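Local structure of homoserine O-acetyltransferase (Bacillus anthracis str. 'Ames Ancestor', 3I1I) at residues 159-164 with 173-178; 177-182 with 349-354; 311-316 with 359-364; 328-333 with 340-345. The protein probably transfers the acetyl group of acetyl-CoA to the side-chain hydroxyl of homoserine, a step on a bacterial route to methionine. All blocks are in the same frame, centred on the assembly; numbering follows the deposited sequence.

Contact 1 (159-164 with 173-178)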
# COMPACT_ATOMS: atom_id res chain seq x y z
N MSE A 159 17.22 -5.52 15.29
CA MSE A 159 16.18 -5.43 16.31
C MSE A 159 16.37 -6.54 17.33
O MSE A 159 16.29 -6.30 18.53
CB MSE A 159 14.79 -5.53 15.69
CG MSE A 159 14.47 -4.34 14.79
SE MSE A 159 12.80 -4.47 13.78
CE MSE A 159 13.03 -2.81 12.85
N ILE A 160 16.62 -7.76 16.84
CA ILE A 160 16.94 -8.87 17.68
C ILE A 160 18.22 -8.58 18.47
O ILE A 160 18.29 -8.80 19.69
CB ILE A 160 17.09 -10.16 16.88
CG1 ILE A 160 15.77 -10.52 16.20
CG2 ILE A 160 17.58 -11.30 17.78
CD1 ILE A 160 15.93 -11.20 14.78
N ALA A 161 19.22 -8.04 17.80
CA ALA A 161 20.49 -7.78 18.50
C ALA A 161 20.26 -6.77 19.61
O ALA A 161 20.91 -6.83 20.66
CB ALA A 161 21.55 -7.28 17.55
N GLN A 162 19.35 -5.82 19.38
CA GLN A 162 19.14 -4.81 20.39
C GLN A 162 18.42 -5.43 21.58
O GLN A 162 18.69 -5.06 22.71
CB GLN A 162 18.36 -3.62 19.84
CG GLN A 162 19.19 -2.68 19.02
CD GLN A 162 18.32 -1.68 18.25
OE1 GLN A 162 18.17 -0.55 18.67
NE2 GLN A 162 17.71 -2.13 17.15
N GLN A 163 17.51 -6.35 21.32
CA GLN A 163 16.80 -7.04 22.40
C GLN A 163 17.77 -7.87 23.27
O GLN A 163 17.68 -7.86 24.49
CB GLN A 163 15.66 -7.87 21.82
CG GLN A 163 14.50 -7.05 21.25
CD GLN A 163 13.67 -6.38 22.35
OE1 GLN A 163 14.12 -6.23 23.49
NE2 GLN A 163 12.44 -5.98 22.00
N TRP A 164 18.75 -8.49 22.64
CA TRP A 164 19.85 -9.12 23.38
C TRP A 164 20.60 -8.16 24.32
O TRP A 164 20.83 -8.46 25.49
CB TRP A 164 20.89 -9.69 22.41
CG TRP A 164 20.66 -11.08 22.04
CD1 TRP A 164 19.96 -11.52 20.98
CD2 TRP A 164 21.17 -12.25 22.71
NE1 TRP A 164 19.99 -12.87 20.93
CE2 TRP A 164 20.72 -13.35 22.00
CE3 TRP A 164 21.94 -12.45 23.84
CZ2 TRP A 164 21.03 -14.65 22.36
CZ3 TRP A 164 22.25 -13.75 24.20
CH2 TRP A 164 21.78 -14.83 23.49
N GLU A 173 29.03 -8.65 25.07
CA GLU A 173 30.16 -7.74 25.16
C GLU A 173 30.03 -6.55 24.24
O GLU A 173 30.46 -5.42 24.58
CB GLU A 173 31.45 -8.48 24.86
CG GLU A 173 31.71 -9.56 25.89
CD GLU A 173 33.03 -10.28 25.70
OE1 GLU A 173 33.90 -9.83 24.92
OE2 GLU A 173 33.20 -11.30 26.38
N ARG A 174 29.45 -6.81 23.07
CA ARG A 174 29.40 -5.86 21.98
C ARG A 174 28.14 -6.06 21.21
O ARG A 174 27.76 -7.18 20.93
CB ARG A 174 30.55 -6.08 21.05
CG ARG A 174 31.90 -5.88 21.67
CD ARG A 174 33.04 -6.22 20.69
NE ARG A 174 34.31 -6.27 21.39
CZ ARG A 174 34.68 -7.24 22.23
NH1 ARG A 174 33.89 -8.29 22.48
NH2 ARG A 174 35.85 -7.16 22.84
N MSE A 175 27.49 -4.97 20.83
CA MSE A 175 26.32 -5.06 19.95
C MSE A 175 26.52 -4.15 18.74
O MSE A 175 26.90 -3.01 18.89
CB MSE A 175 25.07 -4.70 20.71
CG MSE A 175 23.80 -4.97 19.93
SE MSE A 175 23.22 -3.37 18.97
CE MSE A 175 22.57 -2.40 20.52
N ILE A 176 26.29 -4.67 17.54
CA ILE A 176 26.41 -3.85 16.33
C ILE A 176 25.07 -3.92 15.64
O ILE A 176 24.61 -4.99 15.26
CB ILE A 176 27.49 -4.36 15.36
CG1 ILE A 176 28.86 -4.47 16.04
CG2 ILE A 176 27.56 -3.45 14.13
CD1 ILE A 176 30.02 -4.87 15.10
N GLY A 177 24.43 -2.77 15.50
CA GLY A 177 23.12 -2.70 14.93
C GLY A 177 23.21 -1.94 13.61
O GLY A 177 23.44 -0.70 13.60
N VAL A 178 23.04 -2.68 12.52
CA VAL A 178 23.14 -2.11 11.17
C VAL A 178 21.77 -1.79 10.58
O VAL A 178 20.82 -2.58 10.69
CB VAL A 178 23.91 -3.07 10.24
CG1 VAL A 178 24.18 -2.39 8.86
CG2 VAL A 178 25.22 -3.50 10.90
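Met175, a selenomethionine, meets Ala161, which faces the strand from helix 156-167, and Gln162 at the flank of that helix, and the contact between them is apolar. Its CG lies 4.0 Å from the CB of Ala161 and also packs against the backbone of the same residue, 3.5 Å from Ala161 O. Beyond CG the chain leaves the alanine: bends at chi2 (-94°) and chi3 carry it over to Gln162, where the terminal CE touches Gln162 CG at 3.7 Å and Met175 SE stands 4.1 Å from that same CG. The glutamine is therefore touched on its aliphatic part, and the two chains pass each other at a slant.

The polar interactions run beside this packing. Gln162 NE2 is held by two backbone oxygens, those of Gly158 one helical turn back and of Asn181 beyond the strand, which fixes the amide while its CG packs on Met175. Within the strand segment, Arg174 NH1 forms a salt bridge with Glu173 OE1 (2.9 Å), reached from the anti side of the carboxylate; NH1 also bonds to His149 O, and NH2 to Arg371 O.

Helix and strand run nearly antiparallel, at 154°, with their short axes 7.9 Å apart at closest, as expected for the helix of a beta-alpha-beta crossover and the strand that follows it. Val151 of strand 150-154 touches both Ala161 and Met175, strand 309-313 adds Val310 against Met175, and helix 129-142 packs on helix 156-167 through Ile160 and Trp164.

Contact 2 (177-182 with 349-354)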
# COMPACT_ATOMS: atom_id res chain seq x y z
N GLY A 177 24.43 -2.77 15.50
CA GLY A 177 23.12 -2.70 14.93
C GLY A 177 23.21 -1.94 13.61
O GLY A 177 23.44 -0.70 13.60
N VAL A 178 23.04 -2.68 12.52
CA VAL A 178 23.14 -2.11 11.17
C VAL A 178 21.77 -1.79 10.58
O VAL A 178 20.82 -2.58 10.69
CB VAL A 178 23.91 -3.07 10.24
CG1 VAL A 178 24.18 -2.39 8.86
CG2 VAL A 178 25.22 -3.50 10.90
N ILE A 179 21.64 -0.61 9.97
CA ILE A 179 20.36 -0.13 9.36
C ILE A 179 19.12 -0.50 10.17
O ILE A 179 18.21 -1.13 9.67
CB ILE A 179 20.23 -0.55 7.87
CG1 ILE A 179 20.36 -2.08 7.68
CG2 ILE A 179 21.30 0.17 7.04
CD1 ILE A 179 19.72 -2.60 6.41
N THR A 180 19.11 -0.10 11.44
CA THR A 180 18.07 -0.46 12.39
C THR A 180 17.73 0.75 13.33
O THR A 180 18.29 1.83 13.19
CB THR A 180 18.50 -1.74 13.21
OG1 THR A 180 17.37 -2.30 13.90
CG2 THR A 180 19.61 -1.39 14.24
N ASN A 181 16.83 0.54 14.29
CA ASN A 181 16.42 1.57 15.27
C ASN A 181 15.87 0.88 16.51
O ASN A 181 15.42 -0.28 16.43
CB ASN A 181 15.34 2.49 14.69
CG ASN A 181 15.91 3.68 13.99
OD1 ASN A 181 16.81 4.32 14.52
ND2 ASN A 181 15.42 3.97 12.79
N PRO A 182 15.90 1.58 17.66
CA PRO A 182 15.43 0.98 18.90
C PRO A 182 13.92 0.80 18.93
O PRO A 182 13.42 0.03 19.75
CB PRO A 182 15.89 1.97 19.98
CG PRO A 182 16.15 3.22 19.28
CD PRO A 182 16.46 2.92 17.88
N ASN A 349 21.97 3.19 -2.48
CA ASN A 349 21.20 2.00 -2.08
C ASN A 349 20.32 2.10 -0.84
O ASN A 349 19.58 1.15 -0.53
CB ASN A 349 22.12 0.82 -1.90
CG ASN A 349 22.60 0.28 -3.22
OD1 ASN A 349 21.85 0.27 -4.20
ND2 ASN A 349 23.86 -0.14 -3.26
N GLY A 350 20.38 3.22 -0.14
CA GLY A 350 19.47 3.45 0.99
C GLY A 350 19.59 2.35 2.04
O GLY A 350 20.72 1.95 2.40
N HIS A 351 18.44 1.84 2.48
CA HIS A 351 18.38 0.77 3.46
C HIS A 351 19.25 -0.44 3.07
O HIS A 351 19.94 -1.00 3.92
CB HIS A 351 16.94 0.31 3.58
CG HIS A 351 16.69 -0.64 4.69
ND1 HIS A 351 16.87 -0.32 6.03
CD2 HIS A 351 16.26 -1.93 4.67
CE1 HIS A 351 16.55 -1.37 6.77
NE2 HIS A 351 16.18 -2.35 5.96
N MSE A 352 19.21 -0.83 1.80
CA MSE A 352 19.91 -2.02 1.31
C MSE A 352 21.42 -1.85 1.29
O MSE A 352 22.14 -2.82 1.07
CB MSE A 352 19.44 -2.36 -0.11
CG MSE A 352 17.97 -2.74 -0.23
SE MSE A 352 17.47 -4.08 1.13
CE MSE A 352 18.52 -5.59 0.64
N ALA A 353 21.92 -0.65 1.54
CA ALA A 353 23.36 -0.47 1.75
C ALA A 353 23.87 -1.39 2.88
O ALA A 353 25.03 -1.82 2.91
CB ALA A 353 23.70 1.02 2.05
N GLY A 354 22.99 -1.66 3.84
CA GLY A 354 23.38 -2.44 4.98
C GLY A 354 23.67 -3.88 4.62
O GLY A 354 24.34 -4.57 5.37
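Ile179 lays its CD1 methyl over one face of the His351 ring, a CH-pi contact 3.5 Å from the centroid and 16° off the ring normal. The methyl is displaced toward the rim, and of the ring atoms it comes nearest to His351 CE1, at 3.4 Å; the two side chains cross at about a right angle. It gets there because CG1 is turned between the backbone N and the carbonyl carbon (chi1 56°). The same CD1 is only 3.0 Å from His351 O, a tight fit whose exact length is doubtful. Ile179 also offers its backbone, since Ile179 O lies 3.4 Å from His351 CE1.

His351 is thus packed on its face by an aliphatic group while both ring nitrogens have polar partners: ND1 bonds to Asp318 OD2 and NE2 to Ser155 OG. This has the geometry of the Ser-His-Asp triad of the alpha/beta hydrolase fold, in which the histidine comes from a loop near the C-terminal end of the chain and the serine sits on the nucleophile elbow; here these are probably the catalytic residues. Ile179, just past the end of strand 174-178, also touches Asp318, so one side chain packs on two members of that set.

Gly354 takes the other branch of the isoleucine: its CA lies 3.9 Å from Ile179 CG2. From the strand end, Val178 CG1 approaches the same CA to 4.0 Å. Gly354 N bonds back to His351 O, and Gly354 O accepts from Trp71 NE1.

Contact 3 (311-316 with 359-364)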
# COMPACT_ATOMS: atom_id res chain seq x y z
N LEU A 311 27.69 -0.17 18.83
CA LEU A 311 27.97 0.47 17.53
C LEU A 311 26.72 0.44 16.64
O LEU A 311 26.21 -0.64 16.32
CB LEU A 311 29.13 -0.25 16.80
CG LEU A 311 29.53 0.32 15.40
CD1 LEU A 311 29.96 1.85 15.44
CD2 LEU A 311 30.62 -0.50 14.75
N MSE A 312 26.21 1.61 16.28
CA MSE A 312 25.06 1.72 15.36
C MSE A 312 25.58 2.21 13.98
O MSE A 312 26.36 3.19 13.89
CB MSE A 312 24.01 2.68 15.91
CG MSE A 312 23.38 2.38 17.29
SE MSE A 312 22.51 0.64 17.30
CE MSE A 312 20.91 1.24 16.35
N ILE A 313 25.16 1.50 12.92
CA ILE A 313 25.58 1.79 11.56
C ILE A 313 24.35 2.03 10.69
O ILE A 313 23.83 1.11 10.06
CB ILE A 313 26.41 0.64 10.98
CG1 ILE A 313 27.59 0.32 11.90
CG2 ILE A 313 26.93 0.98 9.56
CD1 ILE A 313 28.40 -0.97 11.41
N PRO A 314 23.82 3.26 10.72
CA PRO A 314 22.71 3.62 9.85
C PRO A 314 23.20 4.13 8.48
O PRO A 314 24.37 4.48 8.32
CB PRO A 314 22.05 4.75 10.62
CG PRO A 314 23.16 5.45 11.23
CD PRO A 314 24.14 4.37 11.63
N CYS A 315 22.28 4.18 7.55
CA CYS A 315 22.51 4.78 6.29
C CYS A 315 21.67 6.03 6.20
O CYS A 315 20.44 5.98 6.34
CB CYS A 315 22.09 3.83 5.16
SG CYS A 315 22.53 4.59 3.53
N LYS A 316 22.33 7.13 5.91
CA LYS A 316 21.70 8.44 5.81
C LYS A 316 20.53 8.54 4.82
O LYS A 316 19.62 9.34 5.01
CB LYS A 316 22.75 9.43 5.39
CG LYS A 316 22.27 10.87 5.28
CD LYS A 316 23.48 11.76 5.07
CE LYS A 316 23.31 13.12 5.73
NZ LYS A 316 22.44 13.92 4.87
N HIS A 359 31.44 -2.93 1.92
CA HIS A 359 32.70 -2.19 1.82
C HIS A 359 32.66 -0.88 2.57
O HIS A 359 33.68 -0.40 3.02
CB HIS A 359 33.15 -1.97 0.35
CG HIS A 359 32.25 -1.09 -0.46
ND1 HIS A 359 31.00 -1.49 -0.91
CD2 HIS A 359 32.44 0.16 -0.95
CE1 HIS A 359 30.46 -0.52 -1.62
NE2 HIS A 359 31.31 0.49 -1.67
N LEU A 360 31.48 -0.32 2.74
CA LEU A 360 31.37 1.02 3.40
C LEU A 360 31.63 0.98 4.92
O LEU A 360 31.99 2.01 5.51
CB LEU A 360 30.01 1.68 3.10
CG LEU A 360 29.74 2.02 1.62
CD1 LEU A 360 28.30 2.51 1.40
CD2 LEU A 360 30.77 3.05 1.08
N PHE A 361 31.48 -0.19 5.53
CA PHE A 361 31.62 -0.33 6.99
C PHE A 361 32.43 -1.53 7.51
O PHE A 361 32.58 -1.66 8.73
CB PHE A 361 30.24 -0.30 7.69
CG PHE A 361 29.27 -1.39 7.27
CD1 PHE A 361 29.16 -2.56 8.01
CD2 PHE A 361 28.45 -1.24 6.14
CE1 PHE A 361 28.27 -3.57 7.64
CE2 PHE A 361 27.55 -2.25 5.75
CZ PHE A 361 27.45 -3.40 6.51
N GLU A 362 32.94 -2.40 6.63
CA GLU A 362 33.65 -3.60 7.09
C GLU A 362 34.88 -3.23 7.94
O GLU A 362 35.20 -3.89 8.91
CB GLU A 362 34.08 -4.47 5.92
CG GLU A 362 35.18 -3.86 5.06
CD GLU A 362 35.41 -4.60 3.74
OE1 GLU A 362 35.17 -5.83 3.67
OE2 GLU A 362 35.87 -3.95 2.78
N LYS A 363 35.55 -2.15 7.58
CA LYS A 363 36.74 -1.78 8.33
C LYS A 363 36.37 -1.33 9.77
O LYS A 363 37.09 -1.62 10.72
CB LYS A 363 37.50 -0.70 7.60
CG LYS A 363 38.79 -0.33 8.29
CD LYS A 363 39.56 0.78 7.50
CE LYS A 363 40.83 1.26 8.26
NZ LYS A 363 41.12 2.74 8.05
N LYS A 364 35.24 -0.64 9.91
CA LYS A 364 34.75 -0.24 11.21
C LYS A 364 34.32 -1.45 12.04
O LYS A 364 34.60 -1.48 13.25
CB LYS A 364 33.57 0.71 11.06
CG LYS A 364 33.12 1.35 12.37
CD LYS A 364 34.26 2.06 13.07
CE LYS A 364 33.80 3.20 13.92
NZ LYS A 364 34.87 3.57 14.94
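Lys364 NZ is gripped by two carboxylates, forming salt bridges with Glu341 OE1, in one of the two conformers of Glu341, and with Glu367 OE1, while the aliphatic base of the same lysine packs on Leu311. Lys364 CG, anti to the backbone N (chi1 -171°), is the atom that reaches the leucine, touching Leu311 CD2 at 3.9 Å, and a bend at the next bond turns the rest of the chain.

This is strand-to-helix packing of the alpha/beta hydrolase fold: strand 309-313 of the central sheet is covered by the C-terminal helix 362-370, with Phe361 at its N-cap position. The neighbouring Met312 packs on helix 324-335 instead.

Ile313, two residues along the strand from Leu311, makes the second half of the contact with Phe361. Its CD1 reaches Phe361 CD1 at 3.8 Å, and its other branch, CG2, lies 4.0 Å from both Phe361 CB and Phe361 CG. The two branches thus meet Phe361 at the start of its side chain and at CD1, and the two side chains cross at about a right angle. Further along helix 362-370, Val365 touches Ile313 and Phe368 touches Leu311.

Contact 4 (328-333 with 340-345)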
# COMPACT_ATOMS: atom_id res chain seq x y z
N LYS A 328 19.98 9.64 18.67
CA LYS A 328 19.31 9.85 19.95
C LYS A 328 19.73 8.76 20.95
O LYS A 328 20.16 9.05 22.06
CB LYS A 328 17.79 9.87 19.76
CG LYS A 328 16.99 10.08 21.02
CD LYS A 328 17.03 11.55 21.49
CE LYS A 328 17.90 11.78 22.73
NZ LYS A 328 17.08 12.51 23.74
N MSE A 329 19.61 7.51 20.53
CA MSE A 329 19.92 6.35 21.36
C MSE A 329 21.36 6.37 21.86
O MSE A 329 21.63 6.12 23.04
CB MSE A 329 19.66 5.08 20.57
CG MSE A 329 20.39 3.85 21.05
SE MSE A 329 19.78 2.28 20.09
CE MSE A 329 20.97 0.91 20.84
N VAL A 330 22.28 6.67 20.96
CA VAL A 330 23.69 6.70 21.30
C VAL A 330 23.97 7.83 22.29
O VAL A 330 24.76 7.69 23.26
CB VAL A 330 24.54 6.75 20.00
CG1 VAL A 330 25.97 7.33 20.22
CG2 VAL A 330 24.54 5.29 19.35
N ASP A 331 23.28 8.94 22.10
CA ASP A 331 23.42 10.03 23.02
C ASP A 331 22.97 9.63 24.43
O ASP A 331 23.69 9.91 25.42
CB ASP A 331 22.68 11.27 22.54
CG ASP A 331 23.04 12.49 23.36
OD1 ASP A 331 24.22 12.85 23.48
OD2 ASP A 331 22.13 13.11 23.93
N LEU A 332 21.82 8.95 24.52
CA LEU A 332 21.34 8.50 25.82
C LEU A 332 22.34 7.56 26.47
O LEU A 332 22.67 7.70 27.64
CB LEU A 332 19.96 7.85 25.73
CG LEU A 332 18.82 8.79 25.32
CD1 LEU A 332 17.53 8.00 24.98
CD2 LEU A 332 18.59 9.91 26.36
N LEU A 333 22.85 6.61 25.72
CA LEU A 333 23.84 5.68 26.28
C LEU A 333 25.11 6.40 26.76
O LEU A 333 25.64 6.07 27.81
CB LEU A 333 24.22 4.59 25.26
CG LEU A 333 23.21 3.46 25.05
CD1 LEU A 333 23.51 2.75 23.71
CD2 LEU A 333 23.17 2.46 26.29
N ALA A 340 29.37 3.99 23.28
CA ALA A 340 28.40 3.89 22.21
C ALA A 340 28.74 4.88 21.10
O ALA A 340 29.16 6.02 21.40
CB ALA A 340 26.99 4.15 22.74
N GLU A 341 28.64 4.45 19.84
CA GLU A 341 28.95 5.30 18.70
C GLU A 341 28.06 5.01 17.49
O GLU A 341 27.53 3.90 17.35
CB GLU A 341 30.44 5.25 18.31
CG GLU A 341 31.00 3.89 17.91
CD GLU A 341 32.54 3.92 17.51
OE1 GLU A 341 32.95 4.76 16.66
OE2 GLU A 341 33.32 3.09 18.06
N VAL A 342 27.87 6.03 16.66
CA VAL A 342 27.20 5.93 15.37
C VAL A 342 28.28 6.03 14.30
O VAL A 342 29.14 6.88 14.37
CB VAL A 342 26.21 7.09 15.10
CG1 VAL A 342 25.57 6.90 13.72
CG2 VAL A 342 25.12 7.18 16.20
N TYR A 343 28.25 5.12 13.34
CA TYR A 343 29.06 5.24 12.15
C TYR A 343 28.08 5.21 10.99
O TYR A 343 27.52 4.17 10.68
CB TYR A 343 30.02 4.10 12.10
CG TYR A 343 30.98 4.12 10.95
CD1 TYR A 343 32.13 4.89 11.00
CD2 TYR A 343 30.75 3.32 9.82
CE1 TYR A 343 33.02 4.88 9.94
CE2 TYR A 343 31.62 3.30 8.78
CZ TYR A 343 32.75 4.07 8.84
OH TYR A 343 33.61 4.04 7.79
N GLU A 344 27.83 6.39 10.43
CA GLU A 344 26.82 6.59 9.38
C GLU A 344 27.41 6.43 7.99
O GLU A 344 28.38 7.07 7.65
CB GLU A 344 26.18 7.97 9.50
CG GLU A 344 25.03 8.14 8.52
CD GLU A 344 24.09 9.27 8.90
OE1 GLU A 344 24.58 10.35 9.26
OE2 GLU A 344 22.86 9.11 8.82
N ILE A 345 26.80 5.58 7.20
CA ILE A 345 27.19 5.43 5.81
C ILE A 345 26.22 6.15 4.88
O ILE A 345 25.09 6.51 5.25
CB ILE A 345 27.28 3.94 5.40
CG1 ILE A 345 25.91 3.25 5.45
CG2 ILE A 345 28.36 3.19 6.28
CD1 ILE A 345 26.00 1.75 5.13
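Val330 is the side chain of helix 324-335 that faces strand 340-342 most fully. Its CB already touches the strand, 3.9 Å from Val342 CG2. From there the fork divides the work. CG1, anti to the backbone N (chi1 158°), rests on the backbone of Ala340, 3.6 Å from Ala340 O, and stands 4.2 Å from Ala340 CB. CG2 goes further along the strand, meeting Val342 CG2 at 3.7 Å and lying 3.9 Å from Glu341 O. The two valines thus meet branch against branch.

One turn on, Leu333 closes over the start of the strand: its CB is 3.8 Å from Ala340 CB, and its CD1 reaches the same methyl at 3.9 Å.

The strand follows helix 324-335 in a beta-alpha-beta unit that starts from strand 309-313, and it is the outermost of the main sheet at this end within the chain. Helix and strand are nearly antiparallel, at 157°. Met312 and Val310 of the neighbouring strand touch Val330 and Leu333, respectively. Glu341 starts away from the helix; in one of its two conformers OE2 bonds to Tyr339 OH.

Between the two segments themselves the fit is one of aliphatic carbons on aliphatic carbons and on the backbone oxygens of Ala340 and Glu341. The segments are thus held by apolar packing, and Ala340 O, which lies against Val330 CG1, has its polar partner in Gln334 NE2.

Overall arrangement
Contact 1 comes first along the chain and closes a short loop, pinning helix 156-167 to strand 174-178. Contact 2 starts where contact 1 ends, on the last residues of that strand, and closes far later, at 349-354. Contact 3 opens within this span, at 311-316, and closes after it, at 359-364, so contacts 2 and 3 cross. Contact 4, a short loop from 328-333 to 340-345, falls within the spans of both. All four meet on the central sheet: strands 174-178, 309-313 and 340-342 lie side by side, helices 156-167 and 324-335 pack on them, and the chain's end returns through the histidine loop and helix 362-370.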